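Local coordinates for protein FAD-binding oxidoreductase (PDB 7PBG) that oxidises 4-alkylphenols such as 4-ethylphenol, dehydrogenating the side chain to give 4-vinylphenol, with a covalently bound FAD as cofactor, at residues Y41-P46 against R477-L482; G394-A399 against K455-M460. All blocks are in the same frame, centred on the assembly; numbering follows the deposited sequence.

Contact 1. Residues Y41-P46 against R477-L482; sequences YDDKFP and RAHNVL. With FAD (flavin-adenine dinucleotide), chain C.
Asp43 and His479 meet head-on, each from its own loop, and the imidazole holds a partner at either nitrogen. From CB, with CG anti to the backbone N (chi1 -166°), the His479 ring extends toward the 41-46 loop, CG lying against the Phe396 ring. Its ND1 accepts a nearly straight bond from Val481 N, 3.0 Å away and in the ring plane, which fixes the rotation of the ring and marks NE2 as the protonated nitrogen. CE1 passes 3.3 Å from Asp43 OD2, CD2 farther off at 3.8 Å. At the tip, NE2 donates to Asp43 OD2 over 2.7 Å; this bond is bent, 138° at the hydrogen, and the oxygen lies somewhat out of the ring plane. Asp43 is steadied by an Asx turn, in which Phe45 N reaches OD1 from above the carboxylate plane at 2.9 Å. Two residues before the histidine, Arg477 grips the cofactor through NH2 to FAD O3' (2.7 Å) and NH1 to FAD O2 (3.2 Å), while Glu164 pairs with its NE. The buried His-carboxylate bond joins the loop between helix 35-39 and strand 57-59 to the flavin-binding loop leading from strand 474-475 into helix 483-489.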
ATOM      1  N   TYR A  41      18.592  26.403   7.464  1.00 21.67           N
ATOM      2  CA  TYR A  41      17.383  25.526   7.449  1.00 20.52           C
ATOM      3  C   TYR A  41      16.180  26.327   6.955  1.00 19.41           C
ATOM      4  O   TYR A  41      15.077  25.768   6.924  1.00 19.30           O
ATOM      5  CB  TYR A  41      17.166  24.853   8.814  1.00 21.53           C
ATOM      6  CG  TYR A  41      18.203  23.820   9.131  1.00 20.02           C
ATOM      7  CD1 TYR A  41      18.072  22.512   8.704  1.00 21.23           C
ATOM      8  CD2 TYR A  41      19.390  24.192   9.751  1.00 19.80           C
ATOM      9  CE1 TYR A  41      19.030  21.554   9.002  1.00 23.71           C
ATOM     10  CE2 TYR A  41      20.355  23.252  10.045  1.00 23.91           C
ATOM     11  CZ  TYR A  41      20.185  21.931   9.663  1.00 23.30           C
ATOM     12  OH  TYR A  41      21.161  21.008   9.939  1.00 23.10           O
ATOM     13  N   ASP A  42      16.336  27.612   6.633  1.00 22.00           N
ATOM     14  CA  ASP A  42      15.264  28.352   5.917  1.00 19.97           C
ATOM     15  C   ASP A  42      15.111  27.774   4.492  1.00 18.86           C
ATOM     16  O   ASP A  42      16.058  27.207   3.939  1.00 20.14           O
ATOM     17  CB  ASP A  42      15.589  29.845   5.839  1.00 23.22           C
ATOM     18  CG  ASP A  42      15.641  30.538   7.196  1.00 24.54           C
ATOM     19  OD1 ASP A  42      15.125  29.955   8.199  1.00 23.85           O
ATOM     20  OD2 ASP A  42      16.179  31.675   7.222  1.00 25.67           O
ATOM     21  N   ASP A  43      13.918  27.897   3.912  1.00 18.68           N
ATOM     22  CA  ASP A  43      13.629  27.337   2.582  1.00 19.70           C
ATOM     23  C   ASP A  43      14.645  27.908   1.592  1.00 20.21           C
ATOM     24  O   ASP A  43      14.752  29.156   1.497  1.00 19.54           O
ATOM     25  CB  ASP A  43      12.188  27.704   2.196  1.00 19.53           C
ATOM     26  CG  ASP A  43      11.633  27.062   0.950  1.00 20.98           C
ATOM     27  OD1 ASP A  43      12.429  26.364   0.239  1.00 19.60           O
ATOM     28  OD2 ASP A  43      10.361  27.235   0.714  1.00 20.69           O
ATOM     29  N   LYS A  44      15.302  27.045   0.806  1.00 19.75           N
ATOM     30  CA  LYS A  44      16.218  27.513  -0.256  1.00 21.47           C
ATOM     31  C   LYS A  44      15.452  28.212  -1.380  1.00 21.70           C
ATOM     32  O   LYS A  44      16.048  29.106  -2.038  1.00 20.14           O
ATOM     33  CB  LYS A  44      17.037  26.358  -0.824  1.00 23.34           C
ATOM     34  CG  LYS A  44      17.880  25.599   0.181  1.00 27.03           C
ATOM     35  CD  LYS A  44      18.820  26.464   0.968  1.00 26.33           C
ATOM     36  CE  LYS A  44      19.855  25.671   1.750  1.00 29.34           C
ATOM     37  NZ  LYS A  44      20.549  26.547   2.723  1.00 31.90           N
ATOM     38  N   PHE A  45      14.183  27.805  -1.611  1.00 19.25           N
ATOM     39  CA  PHE A  45      13.287  28.256  -2.711  1.00 19.75           C
ATOM     40  C   PHE A  45      12.017  28.805  -2.109  1.00 21.09           C
ATOM     41  O   PHE A  45      10.904  28.330  -2.365  1.00 20.34           O
ATOM     42  CB  PHE A  45      12.953  27.147  -3.713  1.00 19.77           C
ATOM     43  CG  PHE A  45      14.100  26.479  -4.414  1.00 21.66           C
ATOM     44  CD1 PHE A  45      15.397  26.970  -4.379  1.00 20.87           C
ATOM     45  CD2 PHE A  45      13.857  25.295  -5.084  1.00 21.43           C
ATOM     46  CE1 PHE A  45      16.416  26.315  -5.049  1.00 21.35           C
ATOM     47  CE2 PHE A  45      14.881  24.642  -5.743  1.00 20.71           C
ATOM     48  CZ  PHE A  45      16.145  25.146  -5.733  1.00 19.15           C
ATOM     49  N   PRO A  46      12.146  29.945  -1.399  1.00 21.67           N
ATOM     50  CA  PRO A  46      10.974  30.631  -0.868  1.00 20.05           C
ATOM     51  C   PRO A  46      10.134  31.282  -1.962  1.00 20.40           C
ATOM     52  O   PRO A  46      10.601  31.608  -3.025  1.00 21.27           O
ATOM     53  CB  PRO A  46      11.611  31.676   0.045  1.00 20.60           C
ATOM     54  CG  PRO A  46      12.875  32.036  -0.675  1.00 21.21           C
ATOM     55  CD  PRO A  46      13.392  30.686  -1.145  1.00 20.08           C
ATOM     56  N   ARG A 477       0.790  16.657  -3.477  1.00 18.53           N
ATOM     57  CA  ARG A 477       2.044  17.034  -2.775  1.00 18.55           C
ATOM     58  C   ARG A 477       2.193  18.532  -2.996  1.00 19.09           C
ATOM     59  O   ARG A 477       2.034  18.982  -4.123  1.00 19.69           O
ATOM     60  CB  ARG A 477       3.213  16.246  -3.346  1.00 18.11           C
ATOM     61  CG  ARG A 477       4.470  16.324  -2.489  1.00 17.96           C
ATOM     62  CD  ARG A 477       5.582  15.517  -3.021  1.00 19.34           C
ATOM     63  NE  ARG A 477       6.835  15.716  -2.320  1.00 16.94           N
ATOM     64  CZ  ARG A 477       7.944  15.128  -2.687  1.00 17.68           C
ATOM     65  NH1 ARG A 477       7.923  14.295  -3.709  1.00 18.30           N
ATOM     66  NH2 ARG A 477       9.056  15.344  -2.045  1.00 18.18           N
ATOM     67  N   ALA A 478       2.419  19.288  -1.945  1.00 19.22           N
ATOM     68  CA  ALA A 478       2.448  20.749  -2.129  1.00 20.32           C
ATOM     69  C   ALA A 478       3.349  21.426  -1.106  1.00 19.41           C
ATOM     70  O   ALA A 478       3.415  21.003   0.046  1.00 20.46           O
ATOM     71  CB  ALA A 478       1.031  21.246  -2.060  1.00 21.86           C
ATOM     72  N   HIS A 479       3.914  22.547  -1.528  1.00 18.81           N
ATOM     73  CA  HIS A 479       4.676  23.474  -0.683  1.00 18.91           C
ATOM     74  C   HIS A 479       3.850  23.875   0.545  1.00 17.97           C
ATOM     75  O   HIS A 479       2.587  24.050   0.439  1.00 18.76           O
ATOM     76  CB  HIS A 479       5.111  24.677  -1.523  1.00 19.00           C
ATOM     77  CG  HIS A 479       6.149  25.535  -0.891  1.00 17.88           C
ATOM     78  ND1 HIS A 479       5.902  26.398   0.182  1.00 20.51           N
ATOM     79  CD2 HIS A 479       7.454  25.696  -1.200  1.00 17.33           C
ATOM     80  CE1 HIS A 479       7.040  27.048   0.497  1.00 18.88           C
ATOM     81  NE2 HIS A 479       8.000  26.661  -0.375  1.00 20.04           N
ATOM     82  N   ASN A 480       4.533  24.040   1.664  1.00 18.47           N
ATOM     83  CA  ASN A 480       3.981  24.652   2.907  1.00 20.47           C
ATOM     84  C   ASN A 480       2.984  25.771   2.574  1.00 22.03           C
ATOM     85  O   ASN A 480       1.866  25.773   3.140  1.00 20.98           O
ATOM     86  CB  ASN A 480       5.057  25.286   3.781  1.00 21.10           C
ATOM     87  CG  ASN A 480       6.092  24.310   4.283  1.00 24.53           C
ATOM     88  OD1 ASN A 480       5.961  23.091   4.081  1.00 24.55           O
ATOM     89  ND2 ASN A 480       7.096  24.828   4.977  1.00 24.25           N
ATOM     90  N   VAL A 481       3.354  26.725   1.715  1.00 20.32           N
ATOM     91  CA  VAL A 481       2.521  27.954   1.538  1.00 19.29           C
ATOM     92  C   VAL A 481       1.223  27.607   0.821  1.00 20.06           C
ATOM     93  O   VAL A 481       0.276  28.380   0.889  1.00 20.45           O
ATOM     94  CB  VAL A 481       3.327  29.046   0.819  1.00 21.08           C
ATOM     95  CG1 VAL A 481       3.538  28.715  -0.656  1.00 20.71           C
ATOM     96  CG2 VAL A 481       2.690  30.405   1.007  1.00 22.73           C
ATOM     97  N   LEU A 482       1.188  26.492   0.088  1.00 20.47           N
ATOM     98  CA  LEU A 482       0.007  26.050  -0.709  1.00 19.84           C
ATOM     99  C   LEU A 482      -0.909  25.100   0.063  1.00 20.17           C
ATOM    100  O   LEU A 482      -2.014  24.765  -0.468  1.00 19.83           O
ATOM    101  CB  LEU A 482       0.477  25.312  -1.966  1.00 19.09           C
ATOM    102  CG  LEU A 482       1.322  26.104  -2.948  1.00 20.21           C
ATOM    103  CD1 LEU A 482       1.788  25.196  -4.107  1.00 19.68           C
ATOM    104  CD2 LEU A 482       0.612  27.369  -3.449  1.00 21.00           C
TER
HETATM  105  PA  FAD C 601      13.007  15.556   3.854  1.00 17.83           P
HETATM  106  O1A FAD C 601      13.059  17.018   3.550  1.00 19.12           O
HETATM  107  O2A FAD C 601      13.933  15.005   4.910  1.00 18.25           O
HETATM  108  O5B FAD C 601      11.537  15.204   4.276  1.00 16.85           O
HETATM  109  C5B FAD C 601      10.412  15.699   3.565  1.00 16.90           C
HETATM  110  C4B FAD C 601       9.259  15.787   4.535  1.00 18.48           C
HETATM  111  O4B FAD C 601       8.891  14.461   5.015  1.00 18.57           O
HETATM  112  C3B FAD C 601       9.519  16.587   5.821  1.00 18.55           C
HETATM  113  O3B FAD C 601       9.353  17.986   5.606  1.00 20.59           O
HETATM  114  C2B FAD C 601       8.542  15.939   6.815  1.00 17.53           C
HETATM  115  O2B FAD C 601       7.249  16.481   6.618  1.00 19.38           O
HETATM  116  C1B FAD C 601       8.623  14.472   6.407  1.00 18.00           C
HETATM  117  N9A FAD C 601       9.654  13.719   7.073  1.00 19.11           N
HETATM  118  C8A FAD C 601      10.878  13.416   6.565  1.00 18.78           C
HETATM  119  N7A FAD C 601      11.588  12.703   7.388  1.00 19.27           N
HETATM  120  C5A FAD C 601      10.818  12.580   8.520  1.00 17.77           C
HETATM  121  C6A FAD C 601      11.015  11.889   9.719  1.00 18.35           C
HETATM  122  N6A FAD C 601      12.152  11.246  10.016  1.00 18.32           N
HETATM  123  N1A FAD C 601      10.025  11.958  10.638  1.00 20.84           N
HETATM  124  C2A FAD C 601       8.881  12.618  10.319  1.00 20.42           C
HETATM  125  N3A FAD C 601       8.575  13.273   9.207  1.00 20.79           N
HETATM  126  C4A FAD C 601       9.605  13.214   8.337  1.00 18.14           C
HETATM  127  N1  FAD C 601      10.915  14.325  -5.628  1.00 17.95           N
HETATM  128  C2  FAD C 601      10.597  13.083  -5.945  1.00 15.61           C
HETATM  129  O2  FAD C 601       9.951  12.356  -5.147  1.00 16.24           O
HETATM  130  N3  FAD C 601      11.025  12.518  -7.090  1.00 17.11           N
HETATM  131  C4  FAD C 601      11.730  13.209  -8.034  1.00 19.16           C
HETATM  132  O4  FAD C 601      12.161  12.615  -9.041  1.00 23.78           O
HETATM  133  C4X FAD C 601      12.046  14.528  -7.767  1.00 20.22           C
HETATM  134  N5  FAD C 601      12.705  15.193  -8.678  1.00 21.11           N
HETATM  135  C5X FAD C 601      13.016  16.497  -8.380  1.00 19.81           C
HETATM  136  C6  FAD C 601      13.746  17.225  -9.330  1.00 20.38           C
HETATM  137  C7  FAD C 601      14.153  18.524  -9.095  1.00 19.88           C
HETATM  138  C7M FAD C 601      14.955  19.261 -10.148  1.00 20.17           C
HETATM  139  C8  FAD C 601      13.827  19.117  -7.857  1.00 19.02           C
HETATM  140  C8M FAD C 601      14.246  20.524  -7.556  1.00 21.45           C
HETATM  141  C9  FAD C 601      13.079  18.423  -6.928  1.00 19.25           C
HETATM  142  C9A FAD C 601      12.667  17.096  -7.149  1.00 17.27           C
HETATM  143  N10 FAD C 601      11.964  16.348  -6.209  1.00 19.66           N
HETATM  144  C10 FAD C 601      11.640  15.027  -6.485  1.00 18.36           C
HETATM  145  C1' FAD C 601      11.636  16.882  -4.862  1.00 17.57           C
HETATM  146  C2' FAD C 601      12.726  16.608  -3.814  1.00 19.28           C
HETATM  147  O2' FAD C 601      14.064  16.857  -4.365  1.00 21.73           O
HETATM  148  C3' FAD C 601      12.770  15.164  -3.272  1.00 18.67           C
HETATM  149  O3' FAD C 601      11.466  14.702  -3.016  1.00 18.55           O
HETATM  150  C4' FAD C 601      13.617  14.955  -2.010  1.00 18.94           C
HETATM  151  O4' FAD C 601      14.034  13.584  -1.919  1.00 22.16           O
HETATM  152  C5' FAD C 601      12.856  15.348  -0.772  1.00 16.78           C
HETATM  153  O5' FAD C 601      13.727  15.839   0.256  1.00 19.89           O
HETATM  154  P   FAD C 601      14.334  14.870   1.369  1.00 19.61           P
HETATM  155  O1P FAD C 601      15.541  15.536   1.959  1.00 19.52           O
HETATM  156  O2P FAD C 601      14.508  13.535   0.718  1.00 19.17           O
HETATM  157  O3P FAD C 601      13.178  14.762   2.469  1.00 18.08           O

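Contact 2. Residues G394-A399 against K455-M460; sequences GHFFYA and KETLDM. With FAD (flavin-adenine dinucleotide), chain C.
The Phe396 ring is met obliquely by the Thr457 CG2 methyl, 3.8 Å from CD2, and by Leu458 CD1, 4.0 Å from CZ. A chi1 of -175° swings this ring away from its own backbone N and out to helix 455-460, where Thr457 turns its methyl to the ring and its OG1 back to Ser453 O. His479, Val481 and Leu482 also pack against this phenylalanine. The neighbouring rings serve the flavin. His395 carries FAD C8M at its edge, near the ring plane, through a covalent bond of 1.4 Å from NE2, and one of its faces takes Phe397 CZ, 3.7 Å above the ring centre; Phe45 meets the same imidazole edge-to-face. Phe397 presents its own edge to the cofactor, with CZ 3.5 Å from FAD C9, while Tyr92 stacks on the ring. Replacing Phe397 by an alanine removes the ring, and is likely to leave the His395 imidazole without its cover on that face and Tyr92 without its stacking partner. Chemically, the contact across the two segments is purely apolar, seating strand 393-402 against helix 451-470, whereas the strand holds the isoalloxazine by a covalent 8alpha-(N3-histidyl) linkage, made between His395 NE2 and FAD C8M, which keeps the cofactor from dissociating.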
ATOM      1  N   GLY A 394      15.161  28.404  -9.070  1.00 17.38           N
ATOM      2  CA  GLY A 394      14.614  27.353  -8.219  1.00 17.49           C
ATOM      3  C   GLY A 394      13.209  27.051  -8.681  1.00 16.01           C
ATOM      4  O   GLY A 394      12.742  27.715  -9.634  1.00 18.88           O
ATOM      5  N   HIS A 395      12.594  26.070  -8.043  1.00 17.98           N
ATOM      6  CA  HIS A 395      11.263  25.581  -8.452  1.00 16.82           C
ATOM      7  C   HIS A 395      10.286  25.556  -7.300  1.00 17.90           C
ATOM      8  O   HIS A 395      10.660  25.785  -6.145  1.00 19.22           O
ATOM      9  CB  HIS A 395      11.454  24.244  -9.198  1.00 17.14           C
ATOM     10  CG  HIS A 395      12.145  23.209  -8.402  1.00 18.69           C
ATOM     11  ND1 HIS A 395      11.756  22.826  -7.138  1.00 18.88           N
ATOM     12  CD2 HIS A 395      13.180  22.421  -8.729  1.00 21.01           C
ATOM     13  CE1 HIS A 395      12.603  21.932  -6.684  1.00 19.89           C
ATOM     14  NE2 HIS A 395      13.421  21.597  -7.669  1.00 19.56           N
ATOM     15  N   PHE A 396       9.039  25.270  -7.680  1.00 20.38           N
ATOM     16  CA  PHE A 396       7.833  25.378  -6.838  1.00 19.39           C
ATOM     17  C   PHE A 396       6.760  24.569  -7.533  1.00 17.54           C
ATOM     18  O   PHE A 396       6.151  25.069  -8.446  1.00 18.63           O
ATOM     19  CB  PHE A 396       7.529  26.862  -6.673  1.00 18.49           C
ATOM     20  CG  PHE A 396       6.400  27.241  -5.751  1.00 17.50           C
ATOM     21  CD1 PHE A 396       6.575  27.225  -4.388  1.00 19.31           C
ATOM     22  CD2 PHE A 396       5.154  27.608  -6.255  1.00 16.66           C
ATOM     23  CE1 PHE A 396       5.551  27.590  -3.529  1.00 18.31           C
ATOM     24  CE2 PHE A 396       4.138  27.982  -5.402  1.00 18.57           C
ATOM     25  CZ  PHE A 396       4.328  27.977  -4.045  1.00 18.18           C
ATOM     26  N   PHE A 397       6.576  23.311  -7.113  1.00 18.24           N
ATOM     27  CA  PHE A 397       5.905  22.300  -7.955  1.00 16.37           C
ATOM     28  C   PHE A 397       4.388  22.522  -7.974  1.00 18.60           C
ATOM     29  O   PHE A 397       3.793  22.743  -6.930  1.00 20.16           O
ATOM     30  CB  PHE A 397       6.212  20.877  -7.476  1.00 18.15           C
ATOM     31  CG  PHE A 397       7.596  20.436  -7.823  1.00 18.05           C
ATOM     32  CD1 PHE A 397       7.934  20.104  -9.132  1.00 19.39           C
ATOM     33  CD2 PHE A 397       8.553  20.315  -6.837  1.00 18.22           C
ATOM     34  CE1 PHE A 397       9.233  19.742  -9.454  1.00 21.06           C
ATOM     35  CE2 PHE A 397       9.850  19.924  -7.147  1.00 19.40           C
ATOM     36  CZ  PHE A 397      10.174  19.611  -8.462  1.00 19.19           C
ATOM     37  N   TYR A 398       3.824  22.421  -9.152  1.00 17.01           N
ATOM     38  CA  TYR A 398       2.377  22.155  -9.390  1.00 17.85           C
ATOM     39  C   TYR A 398       2.295  20.789 -10.044  1.00 18.64           C
ATOM     40  O   TYR A 398       2.647  20.677 -11.231  1.00 18.77           O
ATOM     41  CB  TYR A 398       1.788  23.228 -10.280  1.00 18.20           C
ATOM     42  CG  TYR A 398       0.387  22.941 -10.768  1.00 18.90           C
ATOM     43  CD1 TYR A 398      -0.673  22.929  -9.885  1.00 20.70           C
ATOM     44  CD2 TYR A 398       0.139  22.679 -12.103  1.00 19.30           C
ATOM     45  CE1 TYR A 398      -1.948  22.608 -10.307  1.00 20.52           C
ATOM     46  CE2 TYR A 398      -1.150  22.419 -12.546  1.00 19.71           C
ATOM     47  CZ  TYR A 398      -2.189  22.357 -11.639  1.00 21.39           C
ATOM     48  OH  TYR A 398      -3.468  22.075 -12.033  1.00 24.36           O
ATOM     49  N   ALA A 399       1.825  19.772  -9.319  1.00 20.00           N
ATOM     50  CA  ALA A 399       1.871  18.386  -9.856  1.00 20.39           C
ATOM     51  C   ALA A 399       0.533  17.675  -9.680  1.00 19.85           C
ATOM     52  O   ALA A 399       0.402  16.836  -8.802  1.00 23.20           O
ATOM     53  CB  ALA A 399       2.988  17.656  -9.204  1.00 24.63           C
ATOM     54  N   LYS A 455       6.575  36.429  -6.103  1.00 22.92           N
ATOM     55  CA  LYS A 455       5.115  36.729  -6.086  1.00 24.73           C
ATOM     56  C   LYS A 455       4.463  36.212  -7.367  1.00 24.03           C
ATOM     57  O   LYS A 455       3.362  35.605  -7.286  1.00 25.72           O
ATOM     58  CB  LYS A 455       4.860  38.235  -5.962  1.00 28.29           C
ATOM     59  CG  LYS A 455       3.398  38.626  -6.137  1.00 30.20           C
ATOM     60  CD  LYS A 455       3.134  40.057  -5.751  1.00 35.44           C
ATOM     61  CE  LYS A 455       2.026  40.693  -6.567  1.00 38.89           C
ATOM     62  NZ  LYS A 455       0.769  39.925  -6.465  1.00 38.13           N
ATOM     63  N   GLU A 456       5.119  36.385  -8.513  1.00 22.24           N
ATOM     64  CA  GLU A 456       4.592  35.920  -9.807  1.00 23.79           C
ATOM     65  C   GLU A 456       4.441  34.402  -9.725  1.00 23.54           C
ATOM     66  O   GLU A 456       3.436  33.894 -10.191  1.00 21.17           O
ATOM     67  CB  GLU A 456       5.491  36.291 -10.985  1.00 26.99           C
ATOM     68  CG  GLU A 456       5.387  37.764 -11.395  1.00 32.03           C
ATOM     69  CD  GLU A 456       3.956  38.258 -11.542  1.00 36.58           C
ATOM     70  OE1 GLU A 456       3.576  39.226 -10.817  1.00 44.85           O
ATOM     71  OE2 GLU A 456       3.212  37.653 -12.323  1.00 33.84           O
ATOM     72  N   THR A 457       5.430  33.725  -9.149  1.00 20.99           N
ATOM     73  CA  THR A 457       5.402  32.245  -9.064  1.00 20.31           C
ATOM     74  C   THR A 457       4.267  31.785  -8.161  1.00 20.39           C
ATOM     75  O   THR A 457       3.545  30.852  -8.531  1.00 21.89           O
ATOM     76  CB  THR A 457       6.747  31.708  -8.590  1.00 20.11           C
ATOM     77  OG1 THR A 457       7.679  32.196  -9.551  1.00 22.24           O
ATOM     78  CG2 THR A 457       6.782  30.196  -8.534  1.00 21.39           C
ATOM     79  N   LEU A 458       4.134  32.402  -6.991  1.00 19.92           N
ATOM     80  CA  LEU A 458       3.040  32.051  -6.074  1.00 20.67           C
ATOM     81  C   LEU A 458       1.697  32.362  -6.727  1.00 22.95           C
ATOM     82  O   LEU A 458       0.795  31.484  -6.670  1.00 22.66           O
ATOM     83  CB  LEU A 458       3.186  32.825  -4.772  1.00 20.55           C
ATOM     84  CG  LEU A 458       2.077  32.566  -3.767  1.00 21.09           C
ATOM     85  CD1 LEU A 458       1.872  31.069  -3.517  1.00 20.81           C
ATOM     86  CD2 LEU A 458       2.355  33.320  -2.477  1.00 23.16           C
ATOM     87  N   ASP A 459       1.506  33.566  -7.276  1.00 20.41           N
ATOM     88  CA  ASP A 459       0.215  33.912  -7.928  1.00 22.86           C
ATOM     89  C   ASP A 459      -0.101  32.935  -9.055  1.00 21.40           C
ATOM     90  O   ASP A 459      -1.266  32.495  -9.157  1.00 22.47           O
ATOM     91  CB  ASP A 459       0.237  35.320  -8.496  1.00 23.35           C
ATOM     92  CG  ASP A 459       0.224  36.387  -7.422  1.00 27.98           C
ATOM     93  OD1 ASP A 459       0.041  36.024  -6.235  1.00 26.98           O
ATOM     94  OD2 ASP A 459       0.445  37.574  -7.795  1.00 30.21           O
ATOM     95  N   MET A 460       0.890  32.644  -9.906  1.00 20.33           N
ATOM     96  CA  MET A 460       0.731  31.697 -11.028  1.00 19.65           C
ATOM     97  C   MET A 460       0.244  30.356 -10.475  1.00 20.72           C
ATOM     98  O   MET A 460      -0.725  29.795 -10.981  1.00 19.53           O
ATOM     99  CB  MET A 460       2.050  31.457 -11.758  1.00 21.26           C
ATOM    100  CG  MET A 460       1.930  30.459 -12.905  1.00 24.07           C
ATOM    101  SD  MET A 460       3.551  29.942 -13.455  1.00 27.37           S
ATOM    102  CE  MET A 460       4.141  28.909 -12.120  1.00 28.51           C
TER
HETATM  103  PA  FAD C 601      13.007  15.556   3.854  1.00 17.83           P
HETATM  104  O1A FAD C 601      13.059  17.018   3.550  1.00 19.12           O
HETATM  105  O2A FAD C 601      13.933  15.005   4.910  1.00 18.25           O
HETATM  106  O5B FAD C 601      11.537  15.204   4.276  1.00 16.85           O
HETATM  107  C5B FAD C 601      10.412  15.699   3.565  1.00 16.90           C
HETATM  108  C4B FAD C 601       9.259  15.787   4.535  1.00 18.48           C
HETATM  109  O4B FAD C 601       8.891  14.461   5.015  1.00 18.57           O
HETATM  110  C3B FAD C 601       9.519  16.587   5.821  1.00 18.55           C
HETATM  111  O3B FAD C 601       9.353  17.986   5.606  1.00 20.59           O
HETATM  112  C2B FAD C 601       8.542  15.939   6.815  1.00 17.53           C
HETATM  113  O2B FAD C 601       7.249  16.481   6.618  1.00 19.38           O
HETATM  114  C1B FAD C 601       8.623  14.472   6.407  1.00 18.00           C
HETATM  115  N9A FAD C 601       9.654  13.719   7.073  1.00 19.11           N
HETATM  116  C8A FAD C 601      10.878  13.416   6.565  1.00 18.78           C
HETATM  117  N7A FAD C 601      11.588  12.703   7.388  1.00 19.27           N
HETATM  118  C5A FAD C 601      10.818  12.580   8.520  1.00 17.77           C
HETATM  119  C6A FAD C 601      11.015  11.889   9.719  1.00 18.35           C
HETATM  120  N6A FAD C 601      12.152  11.246  10.016  1.00 18.32           N
HETATM  121  N1A FAD C 601      10.025  11.958  10.638  1.00 20.84           N
HETATM  122  C2A FAD C 601       8.881  12.618  10.319  1.00 20.42           C
HETATM  123  N3A FAD C 601       8.575  13.273   9.207  1.00 20.79           N
HETATM  124  C4A FAD C 601       9.605  13.214   8.337  1.00 18.14           C
HETATM  125  N1  FAD C 601      10.915  14.325  -5.628  1.00 17.95           N
HETATM  126  C2  FAD C 601      10.597  13.083  -5.945  1.00 15.61           C
HETATM  127  O2  FAD C 601       9.951  12.356  -5.147  1.00 16.24           O
HETATM  128  N3  FAD C 601      11.025  12.518  -7.090  1.00 17.11           N
HETATM  129  C4  FAD C 601      11.730  13.209  -8.034  1.00 19.16           C
HETATM  130  O4  FAD C 601      12.161  12.615  -9.041  1.00 23.78           O
HETATM  131  C4X FAD C 601      12.046  14.528  -7.767  1.00 20.22           C
HETATM  132  N5  FAD C 601      12.705  15.193  -8.678  1.00 21.11           N
HETATM  133  C5X FAD C 601      13.016  16.497  -8.380  1.00 19.81           C
HETATM  134  C6  FAD C 601      13.746  17.225  -9.330  1.00 20.38           C
HETATM  135  C7  FAD C 601      14.153  18.524  -9.095  1.00 19.88           C
HETATM  136  C7M FAD C 601      14.955  19.261 -10.148  1.00 20.17           C
HETATM  137  C8  FAD C 601      13.827  19.117  -7.857  1.00 19.02           C
HETATM  138  C8M FAD C 601      14.246  20.524  -7.556  1.00 21.45           C
HETATM  139  C9  FAD C 601      13.079  18.423  -6.928  1.00 19.25           C
HETATM  140  C9A FAD C 601      12.667  17.096  -7.149  1.00 17.27           C
HETATM  141  N10 FAD C 601      11.964  16.348  -6.209  1.00 19.66           N
HETATM  142  C10 FAD C 601      11.640  15.027  -6.485  1.00 18.36           C
HETATM  143  C1' FAD C 601      11.636  16.882  -4.862  1.00 17.57           C
HETATM  144  C2' FAD C 601      12.726  16.608  -3.814  1.00 19.28           C
HETATM  145  O2' FAD C 601      14.064  16.857  -4.365  1.00 21.73           O
HETATM  146  C3' FAD C 601      12.770  15.164  -3.272  1.00 18.67           C
HETATM  147  O3' FAD C 601      11.466  14.702  -3.016  1.00 18.55           O
HETATM  148  C4' FAD C 601      13.617  14.955  -2.010  1.00 18.94           C
HETATM  149  O4' FAD C 601      14.034  13.584  -1.919  1.00 22.16           O
HETATM  150  C5' FAD C 601      12.856  15.348  -0.772  1.00 16.78           C
HETATM  151  O5' FAD C 601      13.727  15.839   0.256  1.00 19.89           O
HETATM  152  P   FAD C 601      14.334  14.870   1.369  1.00 19.61           P
HETATM  153  O1P FAD C 601      15.541  15.536   1.959  1.00 19.52           O
HETATM  154  O2P FAD C 601      14.508  13.535   0.718  1.00 19.17           O
HETATM  155  O3P FAD C 601      13.178  14.762   2.469  1.00 18.08           O

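From the N terminus, the chain passes helix 35-39 and reaches loop 41-46, whose partner, 477-482, arrives only after some 430 residues; contact 1 therefore closes a very long loop. Contact 2 is nested inside it, closing a much shorter one between strand 393-402 and helix 451-470, by way of helix 406-422 and the hairpin of strands 426-433 and 438-447. The centres of the two contacts lie about 10 Å apart and they touch directly: Phe45 CD2 packs 3.3 Å from His395 N, and His479 CG 3.4 Å from Phe396 CE1. Together they tie the loop after helix 35-39 to the eight-stranded antiparallel sheet and its helix, around the flavin that both contacts touch.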